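Local structure of B-agarase (Agarivorans gilvus, 5Z6P) at residues Gln231-His234 with Ala235-His239; Pro537-Ala540 with Val541-Leu545. The protein is an agarase of glycoside hydrolase family 50, a glycosidase that probably cleaves beta-galactosidic linkages in agarose. All coordinates share one frame; numbering follows the deposited sequence.

Contact 1: Gln231-His234 with Ala235-His239; sequences QQEH and AQKIH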
loop_
_atom_site.group_PDB
_atom_site.type_symbol
_atom_site.label_atom_id
_atom_site.label_comp_id
_atom_site.label_asym_id
_atom_site.label_seq_id
_atom_site.Cartn_x
_atom_site.Cartn_y
_atom_site.Cartn_z
ATOM N N GLN A 231 -10.171 -25.467 -0.397
ATOM C CA GLN A 231 -10.428 -26.088 0.906
ATOM C C GLN A 231 -11.201 -25.181 1.865
ATOM O O GLN A 231 -11.337 -25.491 3.055
ATOM C CB GLN A 231 -9.097 -26.511 1.540
ATOM C CG GLN A 231 -8.270 -27.408 0.625
ATOM C CD GLN A 231 -6.951 -27.820 1.229
ATOM O OE1 GLN A 231 -6.607 -27.413 2.333
ATOM N NE2 GLN A 231 -6.189 -28.620 0.492
ATOM N N GLN A 232 -11.708 -24.071 1.331
ATOM C CA GLN A 232 -12.414 -23.060 2.122
ATOM C C GLN A 232 -13.777 -22.780 1.526
ATOM O O GLN A 232 -13.943 -22.782 0.314
ATOM C CB GLN A 232 -11.592 -21.757 2.194
ATOM C CG GLN A 232 -12.422 -20.442 2.152
ATOM C CD GLN A 232 -12.531 -19.764 3.504
ATOM O OE1 GLN A 232 -11.790 -20.070 4.434
ATOM N NE2 GLN A 232 -13.453 -18.833 3.615
ATOM N N GLU A 233 -14.749 -22.520 2.381
ATOM C CA GLU A 233 -16.062 -22.117 1.929
ATOM C C GLU A 233 -16.354 -20.710 2.423
ATOM O O GLU A 233 -15.975 -20.349 3.528
ATOM C CB GLU A 233 -17.121 -23.102 2.439
ATOM C CG GLU A 233 -18.404 -23.091 1.654
ATOM C CD GLU A 233 -18.217 -23.619 0.252
ATOM O OE1 GLU A 233 -17.575 -24.682 0.094
ATOM O OE2 GLU A 233 -18.703 -22.964 -0.691
ATOM N N HIS A 234 -17.020 -19.908 1.609
ATOM C CA HIS A 234 -17.415 -18.589 2.051
ATOM C C HIS A 234 -18.634 -18.175 1.249
ATOM O O HIS A 234 -18.919 -18.762 0.206
ATOM C CB HIS A 234 -16.254 -17.574 1.914
ATOM C CG HIS A 234 -15.924 -17.205 0.499
ATOM N ND1 HIS A 234 -16.560 -16.177 -0.172
ATOM C CD2 HIS A 234 -15.030 -17.724 -0.375
ATOM C CE1 HIS A 234 -16.077 -16.092 -1.396
ATOM N NE2 HIS A 234 -15.152 -17.025 -1.547
ATOM N N ALA A 235 -19.344 -17.167 1.748
ATOM C CA ALA A 235 -20.671 -16.805 1.255
ATOM C C ALA A 235 -20.802 -16.599 -0.254
ATOM O O ALA A 235 -21.845 -16.907 -0.825
ATOM C CB ALA A 235 -21.152 -15.547 1.968
ATOM N N GLN A 236 -19.783 -16.055 -0.908
ATOM C CA GLN A 236 -19.943 -15.775 -2.328
ATOM C C GLN A 236 -18.999 -16.600 -3.203
ATOM O O GLN A 236 -18.749 -16.251 -4.349
ATOM C CB GLN A 236 -19.769 -14.268 -2.593
ATOM C CG GLN A 236 -20.864 -13.412 -1.940
ATOM C CD GLN A 236 -20.734 -11.933 -2.263
ATOM O OE1 GLN A 236 -20.144 -11.173 -1.504
ATOM N NE2 GLN A 236 -21.277 -11.529 -3.391
ATOM N N LYS A 237 -18.498 -17.708 -2.669
ATOM C CA LYS A 237 -17.668 -18.618 -3.471
ATOM C C LYS A 237 -18.431 -19.196 -4.681
ATOM O O LYS A 237 -19.618 -19.488 -4.592
ATOM C CB LYS A 237 -17.119 -19.748 -2.597
ATOM C CG LYS A 237 -16.289 -20.745 -3.361
ATOM C CD LYS A 237 -15.666 -21.755 -2.445
ATOM C CE LYS A 237 -14.951 -22.814 -3.239
ATOM N NZ LYS A 237 -14.227 -23.750 -2.366
ATOM N N ILE A 238 -17.744 -19.316 -5.815
ATOM C CA ILE A 238 -18.310 -19.906 -7.030
ATOM C C ILE A 238 -17.960 -21.390 -7.111
ATOM O O ILE A 238 -16.787 -21.751 -7.032
ATOM C CB ILE A 238 -17.802 -19.188 -8.311
ATOM C CG1 ILE A 238 -18.401 -17.778 -8.432
ATOM C CG2 ILE A 238 -18.128 -19.993 -9.552
ATOM C CD1 ILE A 238 -19.874 -17.748 -8.695
ATOM N N HIS A 239 -18.966 -22.245 -7.293
ATOM C CA HIS A 239 -18.755 -23.705 -7.285
ATOM C C HIS A 239 -18.838 -24.392 -8.643
ATOM O O HIS A 239 -18.482 -25.555 -8.759
ATOM C CB HIS A 239 -19.753 -24.382 -6.344
ATOM C CG HIS A 239 -19.762 -23.800 -4.965
ATOM N ND1 HIS A 239 -20.631 -22.799 -4.591
ATOM C CD2 HIS A 239 -19.000 -24.064 -3.882
ATOM C CE1 HIS A 239 -20.412 -22.480 -3.328
ATOM N NE2 HIS A 239 -19.424 -23.230 -2.875
#

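Contact 2: Pro537-Ala540 with Val541-Leu545; sequences PTKA and VFVEL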
loop_
_atom_site.group_PDB
_atom_site.type_symbol
_atom_site.label_atom_id
_atom_site.label_comp_id
_atom_site.label_asym_id
_atom_site.label_seq_id
_atom_site.Cartn_x
_atom_site.Cartn_y
_atom_site.Cartn_z
ATOM N N PRO A 537 24.880 16.366 -11.188
ATOM C CA PRO A 537 24.308 17.711 -11.299
ATOM C C PRO A 537 23.655 18.205 -10.000
ATOM O O PRO A 537 23.830 19.363 -9.667
ATOM C CB PRO A 537 23.260 17.560 -12.417
ATOM C CG PRO A 537 23.705 16.379 -13.201
ATOM C CD PRO A 537 24.406 15.470 -12.253
ATOM N N THR A 538 22.902 17.360 -9.294
ATOM C CA THR A 538 22.300 17.794 -8.036
ATOM C C THR A 538 23.365 18.187 -6.981
ATOM O O THR A 538 23.193 19.164 -6.266
ATOM C CB THR A 538 21.335 16.699 -7.461
ATOM O OG1 THR A 538 20.140 16.652 -8.251
ATOM C CG2 THR A 538 20.944 17.010 -6.036
ATOM N N LYS A 539 24.456 17.428 -6.889
ATOM C CA LYS A 539 25.556 17.794 -5.997
ATOM C C LYS A 539 26.099 19.189 -6.332
ATOM O O LYS A 539 26.350 19.985 -5.430
ATOM C CB LYS A 539 26.689 16.757 -6.065
ATOM C CG LYS A 539 27.920 17.127 -5.252
ATOM C CD LYS A 539 27.578 17.369 -3.808
ATOM C CE LYS A 539 28.765 17.865 -3.008
ATOM N NZ LYS A 539 29.797 16.811 -2.764
ATOM N N ALA A 540 26.277 19.480 -7.623
ATOM C CA ALA A 540 26.714 20.822 -8.041
ATOM C C ALA A 540 25.754 21.895 -7.520
ATOM O O ALA A 540 26.180 22.931 -6.995
ATOM C CB ALA A 540 26.823 20.909 -9.537
ATOM N N VAL A 541 24.456 21.632 -7.675
ATOM C CA VAL A 541 23.423 22.521 -7.167
ATOM C C VAL A 541 23.556 22.673 -5.646
ATOM O O VAL A 541 23.474 23.782 -5.139
ATOM C CB VAL A 541 21.995 22.014 -7.513
ATOM C CG1 VAL A 541 20.933 22.860 -6.808
ATOM C CG2 VAL A 541 21.785 22.042 -9.006
ATOM N N PHE A 542 23.787 21.566 -4.936
ATOM C CA PHE A 542 23.925 21.621 -3.484
ATOM C C PHE A 542 25.108 22.517 -3.080
ATOM O O PHE A 542 25.004 23.294 -2.147
ATOM C CB PHE A 542 24.121 20.231 -2.866
ATOM C CG PHE A 542 22.865 19.368 -2.806
ATOM C CD1 PHE A 542 21.638 19.825 -3.239
ATOM C CD2 PHE A 542 22.938 18.082 -2.300
ATOM C CE1 PHE A 542 20.497 18.994 -3.161
ATOM C CE2 PHE A 542 21.816 17.258 -2.230
ATOM C CZ PHE A 542 20.607 17.713 -2.661
ATOM N N VAL A 543 26.227 22.387 -3.787
ATOM C CA VAL A 543 27.402 23.206 -3.520
ATOM C C VAL A 543 27.070 24.696 -3.688
ATOM O O VAL A 543 27.452 25.518 -2.871
ATOM C CB VAL A 543 28.583 22.819 -4.440
ATOM C CG1 VAL A 543 29.697 23.870 -4.371
ATOM C CG2 VAL A 543 29.119 21.462 -4.048
ATOM N N GLU A 544 26.345 25.032 -4.747
ATOM C CA GLU A 544 26.022 26.428 -5.008
ATOM C C GLU A 544 25.026 26.937 -3.964
ATOM O O GLU A 544 25.066 28.102 -3.579
ATOM C CB GLU A 544 25.477 26.597 -6.424
ATOM C CG GLU A 544 24.988 28.003 -6.759
ATOM C CD GLU A 544 26.093 29.073 -6.809
ATOM O OE1 GLU A 544 27.290 28.739 -6.975
ATOM O OE2 GLU A 544 25.743 30.268 -6.704
ATOM N N LEU A 545 24.158 26.045 -3.483
ATOM C CA LEU A 545 23.233 26.403 -2.421
ATOM C C LEU A 545 23.987 26.736 -1.119
ATOM O O LEU A 545 23.726 27.752 -0.493
ATOM C CB LEU A 545 22.215 25.273 -2.195
ATOM C CG LEU A 545 21.030 25.561 -1.273
ATOM C CD1 LEU A 545 19.930 24.537 -1.458
ATOM C CD2 LEU A 545 21.399 25.645 0.230
#

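Contact 1: Gln231-His234 with Ala235-His239
Lys237 reaches back along the chain to Gln232, its side chain crossing to the preceding backbone. Its ammonium group, NZ, donates to the carbonyl oxygen Gln232 O at 2.9 Å and lies almost straight ahead of that C=O. A second acceptor for NZ is the carbonyl oxygen of Asn229, just upstream. The lysine chain runs fully extended to get there, with CG anti to the backbone N (chi1 178°). Two main-chain oxygens thus share one charged group. Glu233 OE1 is 4.3 Å from Lys237 NZ, beyond salt-bridge distance, but the opposite charge may still favour the ammonium form.

The bend itself is a type I beta turn from His234 to Lys237, in the loop between strand 199-210 and helix 241-255. It is closed by Lys237 N, which donates to His234 O at 3.1 Å. This N-H comes from above the carbonyl plane, 51° out of it. The same Lys237 N sits over one face of the His234 imidazole, near its rim. Lys237 CB covers that ring too, in a CH-pi contact 3.8 Å from the centroid.

At the outer end, His239 NE2 donates to Glu233 OE2. The carboxylate meets the ring at its edge, and the two planes are only 19° apart. The modelled separation of 2.3 Å is very short, so its exact length is doubtful. His239 ND1 is bonded to Glu243 of the following helix. Gln236 turns its amide away from the turn, OE1 to Gln745 N and NE2 to Pro743 O.

Contact 2: Pro537-Ala540 with Val541-Leu545
Four backbone hydrogen bonds join Pro537-Ala540 to Val541-Leu545. Phe542 N donates to Thr538 O at 2.8 Å, and Val543 N to Lys539 O at 2.9 Å. Val541 N and Glu544 N reach Pro537 O and Ala540 O in the same i to i+4 pattern. This is the first part of the alpha helix 537-550, within the region related to beta-galactosidases. Pro537 opens the helix, where its lack of an N-H costs no bond of this pattern.

The polar ends of Thr538 and Lys539 bond to other parts of the chain. Thr538 OG1 is bonded to Asp474. Lys539 NZ is held by the carbonyl oxygens of Arg531, Leu529 and Leu570.

The side chains of Thr538 and Phe542, one helical turn apart, leave the helix in the same direction. The methyl CG2 of Thr538 sits over one face of the phenyl ring, 3.7 Å from its centroid, and is displaced toward the CE1-CZ rim. Chi1 of Thr538 (-73°) sets CG2 anti to the backbone N and leaves OG1 beside it, so one branch serves the ring and the other serves Asp474. Leu590 of helix 581-609 and Thr528 of helix 523-530 also touch Phe542.

One residue on, the side chains of Lys539 and Val543 meet through carbon alone. Lys539 CE, the carbon that bears NZ, lies 3.8 Å from Val543 CG2. The bend at chi2 (56°) helps bring CE alongside the valine methyl.

Side chain meets side chain across these turns through apolar groups, even for Thr538 and Lys539. Burial of the lysine is paid for by carbonyl oxygens, which would be expected to favour its charged form.

Both contacts are local, but they lie on opposite sides of the chain's centre, with their own centres about 59 Å apart. Contact 1 is a surface loop between strand 199-210 and helix 241-255. Contact 2 is partly buried within a single helix, 537-550, and packs against two others, 523-530 and 581-609. The loop has no repeating backbone pattern, and charged or polar side chains do much of the bonding across it. The helix relies on regular main-chain bonds, and its side chains meet one another across the turn through apolar groups. Each has a buried lysine bonded to carbonyl oxygens: Lys237 binds within its own loop region, whereas Lys539 ties the helix to neighbouring parts of the fold.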